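Local structure of CG8862 (Drosophila melanogaster, 3ISM) at residues B[115-118]-B[119-122]; B[68-71]-B[72-75]. The protein probably cleaves DNA and RNA as a magnesium-dependent non-specific endonuclease of mitochondria, and is held here in a complex with its protein inhibitor. One frame throughout, in Å; residues are numbered along the deposited sequence. Where two conformers were deposited one is given.

Overall arrangement
Both contacts are local turns packed against each other, their centres about 10 Å apart. Contact 1 (115-122) is buried: it carries the chain out of helix 112-116 toward strand 124-127, on the connection between the two strands of the His-Me finger, and its chemistry is that of an aromatic ring set among backbone carbonyls close to H101. Contact 2 (68-75) lies at the surface, in the long loop between helices 59-62 and 89-92, and relies on carboxylate, hydroxyl and water. It packs on helix 112-116 and F119 and also meets the chain of CG4930. Where the two touch, C73 and F75 pack on F119.

Contact 1 (B[115-118]-B[119-122]); sequences CDET and FYLS
F119 turns back over the residues leaving helix 112-116, its N donating to D116 O at 3.0 Å. The tight part lies at the edge of its ring. C115 O is gripped by T118 N and, at 2.7 Å, by T118 OG1, which comes in within the carbonyl plane; T118 chi1 of 68° swings the hydroxyl back to reach it. The same oxygen lies in the plane of the F119 ring, at its edge, 3.5 Å from CD2, while C115 SG is a looser neighbour, 4.4 Å from CE2. Outside the turn, H101, the predicted proton acceptor, meets F119 edge-to-face.

Y120, partly exposed, makes the looser side-chain contact. It lies alongside E117, pointing the same way, with E117 CG 4.1 Å from Y120 CE2 and the carboxylate 24° from the ring plane; S37 OG bonds OE2 of that carboxylate, and K76 makes a cation-pi contact with Y120. Closer is E117 O, bonded by Y39 OH and oblique to the ring, 3.3 Å from Y120 CD2.

With C115 O met by T118 N, T118 OG1 and the F119 edge, and D116 O shared by F119 N and K76 NZ, the F119 ring is probably fixed beside H101 in this His-Me finger.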
ATOM      1  N   CYS B 115      20.612  12.845 -17.088  1.00 31.51           N
ATOM      2  CA  CYS B 115      19.312  13.449 -17.336  1.00 31.23           C
ATOM      3  C   CYS B 115      18.381  12.456 -18.042  1.00 31.05           C
ATOM      4  O   CYS B 115      17.224  12.289 -17.636  1.00 30.61           O
ATOM      5  CB  CYS B 115      19.498  14.714 -18.191  1.00 31.64           C
ATOM      6  SG  CYS B 115      17.995  15.695 -18.423  1.00 32.15           S
ATOM      7  N   ASP B 116      18.900  11.800 -19.088  1.00 30.90           N
ATOM      8  CA  ASP B 116      18.168  10.757 -19.828  0.50 30.87           C
ATOM      9  C   ASP B 116      17.545   9.734 -18.894  1.00 30.75           C
ATOM     10  O   ASP B 116      16.384   9.340 -19.057  1.00 30.78           O
ATOM     11  CB  ASP B 116      19.097  10.015 -20.799  0.50 30.81           C
ATOM     12  CG  ASP B 116      19.367  10.792 -22.073  0.50 31.39           C
ATOM     13  OD1 ASP B 116      18.543  11.653 -22.432  0.50 31.33           O
ATOM     14  OD2 ASP B 116      20.401  10.529 -22.728  0.50 31.71           O
ATOM     15  N   GLU B 117      18.331   9.291 -17.919  1.00 30.42           N
ATOM     16  CA  GLU B 117      17.884   8.269 -16.981  1.00 30.84           C
ATOM     17  C   GLU B 117      16.709   8.690 -16.073  1.00 30.29           C
ATOM     18  O   GLU B 117      16.032   7.831 -15.503  1.00 30.80           O
ATOM     19  CB  GLU B 117      19.066   7.765 -16.139  1.00 30.71           C
ATOM     20  CG  GLU B 117      20.102   6.905 -16.891  1.00 31.71           C
ATOM     21  CD  GLU B 117      21.434   6.824 -16.136  1.00 32.98           C
ATOM     22  OE1 GLU B 117      21.473   7.223 -14.951  1.00 36.26           O
ATOM     23  OE2 GLU B 117      22.451   6.387 -16.722  1.00 35.97           O
ATOM     24  N   THR B 118      16.456   9.990 -15.922  1.00 29.60           N
ATOM     25  CA  THR B 118      15.281  10.424 -15.151  1.00 28.91           C
ATOM     26  C   THR B 118      13.987  10.244 -15.949  1.00 28.70           C
ATOM     27  O   THR B 118      12.893  10.352 -15.399  1.00 29.24           O
ATOM     28  CB  THR B 118      15.385  11.896 -14.676  1.00 29.01           C
ATOM     29  OG1 THR B 118      15.324  12.782 -15.808  1.00 28.79           O
ATOM     30  CG2 THR B 118      16.696  12.129 -13.927  1.00 28.78           C
ATOM     31  N   PHE B 119      14.101   9.952 -17.240  1.00 28.32           N
ATOM     32  CA  PHE B 119      12.903   9.767 -18.067  1.00 27.92           C
ATOM     33  C   PHE B 119      12.355   8.330 -18.161  1.00 27.70           C
ATOM     34  O   PHE B 119      11.377   8.080 -18.875  1.00 27.01           O
ATOM     35  CB  PHE B 119      13.092  10.401 -19.447  1.00 27.89           C
ATOM     36  CG  PHE B 119      12.981  11.906 -19.437  1.00 28.44           C
ATOM     37  CD1 PHE B 119      11.814  12.531 -19.865  1.00 28.36           C
ATOM     38  CD2 PHE B 119      14.038  12.698 -18.985  1.00 28.22           C
ATOM     39  CE1 PHE B 119      11.704  13.922 -19.854  1.00 28.41           C
ATOM     40  CE2 PHE B 119      13.938  14.100 -18.976  1.00 29.52           C
ATOM     41  CZ  PHE B 119      12.768  14.711 -19.412  1.00 27.88           C
ATOM     42  N   TYR B 120      12.959   7.393 -17.425  1.00 27.78           N
ATOM     43  CA  TYR B 120      12.371   6.063 -17.315  1.00 27.32           C
ATOM     44  C   TYR B 120      11.050   6.189 -16.587  1.00 27.35           C
ATOM     45  O   TYR B 120      10.970   6.888 -15.566  1.00 26.70           O
ATOM     46  CB  TYR B 120      13.278   5.091 -16.563  1.00 27.98           C
ATOM     47  CG  TYR B 120      14.445   4.602 -17.371  1.00 29.38           C
ATOM     48  CD1 TYR B 120      14.253   3.789 -18.482  1.00 29.97           C
ATOM     49  CD2 TYR B 120      15.751   4.954 -17.024  1.00 30.39           C
ATOM     50  CE1 TYR B 120      15.337   3.339 -19.240  1.00 31.49           C
ATOM     51  CE2 TYR B 120      16.838   4.504 -17.763  1.00 30.78           C
ATOM     52  CZ  TYR B 120      16.622   3.693 -18.866  1.00 31.48           C
ATOM     53  OH  TYR B 120      17.697   3.246 -19.611  1.00 31.70           O
ATOM     54  N   LEU B 121      10.023   5.516 -17.103  1.00 26.71           N
ATOM     55  CA  LEU B 121       8.713   5.518 -16.466  1.00 27.46           C
ATOM     56  C   LEU B 121       8.704   4.959 -15.038  1.00 27.82           C
ATOM     57  O   LEU B 121       7.752   5.189 -14.298  1.00 27.96           O
ATOM     58  CB  LEU B 121       7.688   4.770 -17.322  1.00 27.63           C
ATOM     59  CG  LEU B 121       7.380   5.503 -18.630  1.00 28.74           C
ATOM     60  CD1 LEU B 121       6.642   4.584 -19.587  1.00 27.74           C
ATOM     61  CD2 LEU B 121       6.579   6.784 -18.351  1.00 29.03           C
ATOM     62  N   SER B 122       9.749   4.226 -14.656  1.00 27.83           N
ATOM     63  CA  SER B 122       9.874   3.787 -13.269  1.00 28.94           C
ATOM     64  C   SER B 122      10.198   4.929 -12.310  1.00 29.29           C
ATOM     65  O   SER B 122      10.057   4.766 -11.101  1.00 29.66           O
ATOM     66  CB  SER B 122      10.900   2.669 -13.131  1.00 28.16           C
ATOM     67  OG  SER B 122      12.139   3.061 -13.658  1.00 29.75           O
TER

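Contact 2 (B[68-71]-B[72-75]); sequences VDRS and KCDF
R70 O and C73 are joined twice, once directly and once through water: the oxygen accepts from C73 N at 3.1 Å, and a water donates both to it and to C73 O. The bond closes one of two overlapping 3-10 type turns; the other runs from K72 N to D69 O at 3.2 Å. An Asx turn opens the pair. D69 OD1 accepts from S71 N two residues on, and S71 OG adds a 2.8 Å bond to the same oxygen. Both donors reach it from one face of the carboxylate, which probably limits its rotation.

With D69 chi1 at -167°, the carboxylate is carried forward along the turn, and OD2 comes beside K72, whose chain crosses it at about a right angle. The touch falls on the aliphatic part of K72: its CG lies 3.9 Å from D69 OD2, and equally near D69 CB. The K72 chain bends twice and its NZ stays 4.4 Å from OD2, too far for a salt bridge, so attraction between the charges should be modest on this exposed side.

On the inner side C73 is buried, packed on helix 112-116 and F119. R70 reaches past A105 and F119 toward the chain of CG4930, where its guanidinium bonds to Y331 O and forms a salt bridge with D336 of that chain. R70, whose side chain is about 6 Å from that of H101, the predicted proton acceptor, is thus held by the inhibitor chain close to the probable active site. Back at the turn, C73 SG lies obliquely beside the R70 carbonyl, 3.5 Å from R70 O.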
ATOM      1  N   VAL B  68      23.896  19.470 -21.886  1.00 40.30           N
ATOM      2  CA  VAL B  68      22.686  18.716 -21.559  1.00 40.65           C
ATOM      3  C   VAL B  68      21.476  19.308 -22.283  1.00 41.17           C
ATOM      4  O   VAL B  68      21.022  20.407 -21.965  1.00 41.28           O
ATOM      5  CB  VAL B  68      22.433  18.632 -20.031  1.00 40.48           C
ATOM      6  CG1 VAL B  68      21.119  17.913 -19.752  1.00 40.25           C
ATOM      7  CG2 VAL B  68      23.581  17.914 -19.332  1.00 40.28           C
ATOM      8  N   ASP B  69      20.977  18.572 -23.271  1.00 41.72           N
ATOM      9  CA  ASP B  69      19.796  18.970 -24.022  1.00 42.42           C
ATOM     10  C   ASP B  69      18.633  18.080 -23.598  1.00 42.84           C
ATOM     11  O   ASP B  69      18.551  16.913 -24.004  1.00 42.98           O
ATOM     12  CB  ASP B  69      20.052  18.840 -25.532  1.00 42.73           C
ATOM     13  CG  ASP B  69      18.985  19.541 -26.383  1.00 43.52           C
ATOM     14  OD1 ASP B  69      17.990  20.064 -25.821  1.00 44.67           O
ATOM     15  OD2 ASP B  69      19.152  19.568 -27.627  1.00 43.41           O
ATOM     16  N   ARG B  70      17.739  18.644 -22.786  1.00 42.84           N
ATOM     17  CA  ARG B  70      16.586  17.916 -22.273  1.00 43.03           C
ATOM     18  C   ARG B  70      15.596  17.540 -23.379  1.00 42.94           C
ATOM     19  O   ARG B  70      14.759  16.644 -23.192  1.00 43.12           O
ATOM     20  CB  ARG B  70      15.885  18.691 -21.142  1.00 42.69           C
ATOM     21  CG  ARG B  70      15.204  17.765 -20.128  1.00 43.22           C
ATOM     22  CD  ARG B  70      14.361  18.499 -19.082  1.00 43.41           C
ATOM     23  NE  ARG B  70      13.060  18.932 -19.593  1.00 44.43           N
ATOM     24  CZ  ARG B  70      12.660  20.204 -19.647  1.00 44.79           C
ATOM     25  NH1 ARG B  70      13.453  21.172 -19.213  1.00 44.84           N
ATOM     26  NH2 ARG B  70      11.466  20.513 -20.130  1.00 45.52           N
ATOM     27  N   SER B  71      15.722  18.196 -24.534  1.00 42.60           N
ATOM     28  CA  SER B  71      14.838  17.955 -25.675  1.00 42.43           C
ATOM     29  C   SER B  71      15.135  16.618 -26.357  1.00 42.33           C
ATOM     30  O   SER B  71      14.321  16.118 -27.144  1.00 42.49           O
ATOM     31  CB  SER B  71      14.927  19.109 -26.689  1.00 42.49           C
ATOM     32  OG  SER B  71      16.064  18.991 -27.540  1.00 42.55           O
ATOM     33  N   LYS B  72      16.297  16.039 -26.055  1.00 41.79           N
ATOM     34  CA  LYS B  72      16.654  14.724 -26.595  1.00 41.16           C
ATOM     35  C   LYS B  72      16.074  13.591 -25.755  1.00 40.63           C
ATOM     36  O   LYS B  72      16.242  12.421 -26.097  1.00 40.96           O
ATOM     37  CB  LYS B  72      18.178  14.568 -26.737  1.00 41.33           C
ATOM     38  CG  LYS B  72      18.864  15.682 -27.561  1.00 41.65           C
ATOM     39  CD  LYS B  72      19.932  15.110 -28.484  1.00 42.05           C
ATOM     40  CE  LYS B  72      20.804  16.194 -29.106  1.00 42.37           C
ATOM     41  NZ  LYS B  72      22.113  16.361 -28.405  1.00 41.30           N
ATOM     42  N   CYS B  73      15.380  13.944 -24.668  1.00 39.54           N
ATOM     43  CA  CYS B  73      14.858  12.967 -23.705  1.00 38.34           C
ATOM     44  C   CYS B  73      13.376  12.663 -23.859  1.00 37.54           C
ATOM     45  O   CYS B  73      12.550  13.578 -23.904  1.00 37.31           O
ATOM     46  CB  CYS B  73      15.064  13.475 -22.288  1.00 38.20           C
ATOM     47  SG  CYS B  73      16.708  13.998 -21.916  1.00 38.12           S
ATOM     48  N   ASP B  74      13.047  11.373 -23.876  1.00 36.50           N
ATOM     49  CA  ASP B  74      11.662  10.927 -23.997  1.00 35.79           C
ATOM     50  C   ASP B  74      11.292   9.941 -22.893  1.00 34.63           C
ATOM     51  O   ASP B  74      12.148   9.211 -22.382  1.00 34.66           O
ATOM     52  CB  ASP B  74      11.412  10.284 -25.362  1.00 35.91           C
ATOM     53  CG  ASP B  74      11.757  11.207 -26.514  1.00 38.35           C
ATOM     54  OD1 ASP B  74      11.131  12.291 -26.624  1.00 39.85           O
ATOM     55  OD2 ASP B  74      12.654  10.840 -27.310  1.00 39.40           O
ATOM     56  N   PHE B  75      10.010   9.926 -22.548  1.00 33.24           N
ATOM     57  CA  PHE B  75       9.475   9.028 -21.541  1.00 32.60           C
ATOM     58  C   PHE B  75       9.458   7.610 -22.111  1.00 32.69           C
ATOM     59  O   PHE B  75       8.916   7.372 -23.192  1.00 32.91           O
ATOM     60  CB  PHE B  75       8.069   9.471 -21.139  1.00 32.15           C
ATOM     61  CG  PHE B  75       8.011  10.844 -20.502  1.00 31.14           C
ATOM     62  CD1 PHE B  75       8.262  11.006 -19.152  1.00 30.55           C
ATOM     63  CD2 PHE B  75       7.687  11.961 -21.253  1.00 29.86           C
ATOM     64  CE1 PHE B  75       8.198  12.255 -18.558  1.00 30.80           C
ATOM     65  CE2 PHE B  75       7.625  13.215 -20.669  1.00 30.68           C
ATOM     66  CZ  PHE B  75       7.880  13.364 -19.317  1.00 30.45           C
TER
HETATM   67  O   HOH W   1      12.209  16.006 -23.110  1.00 41.08           O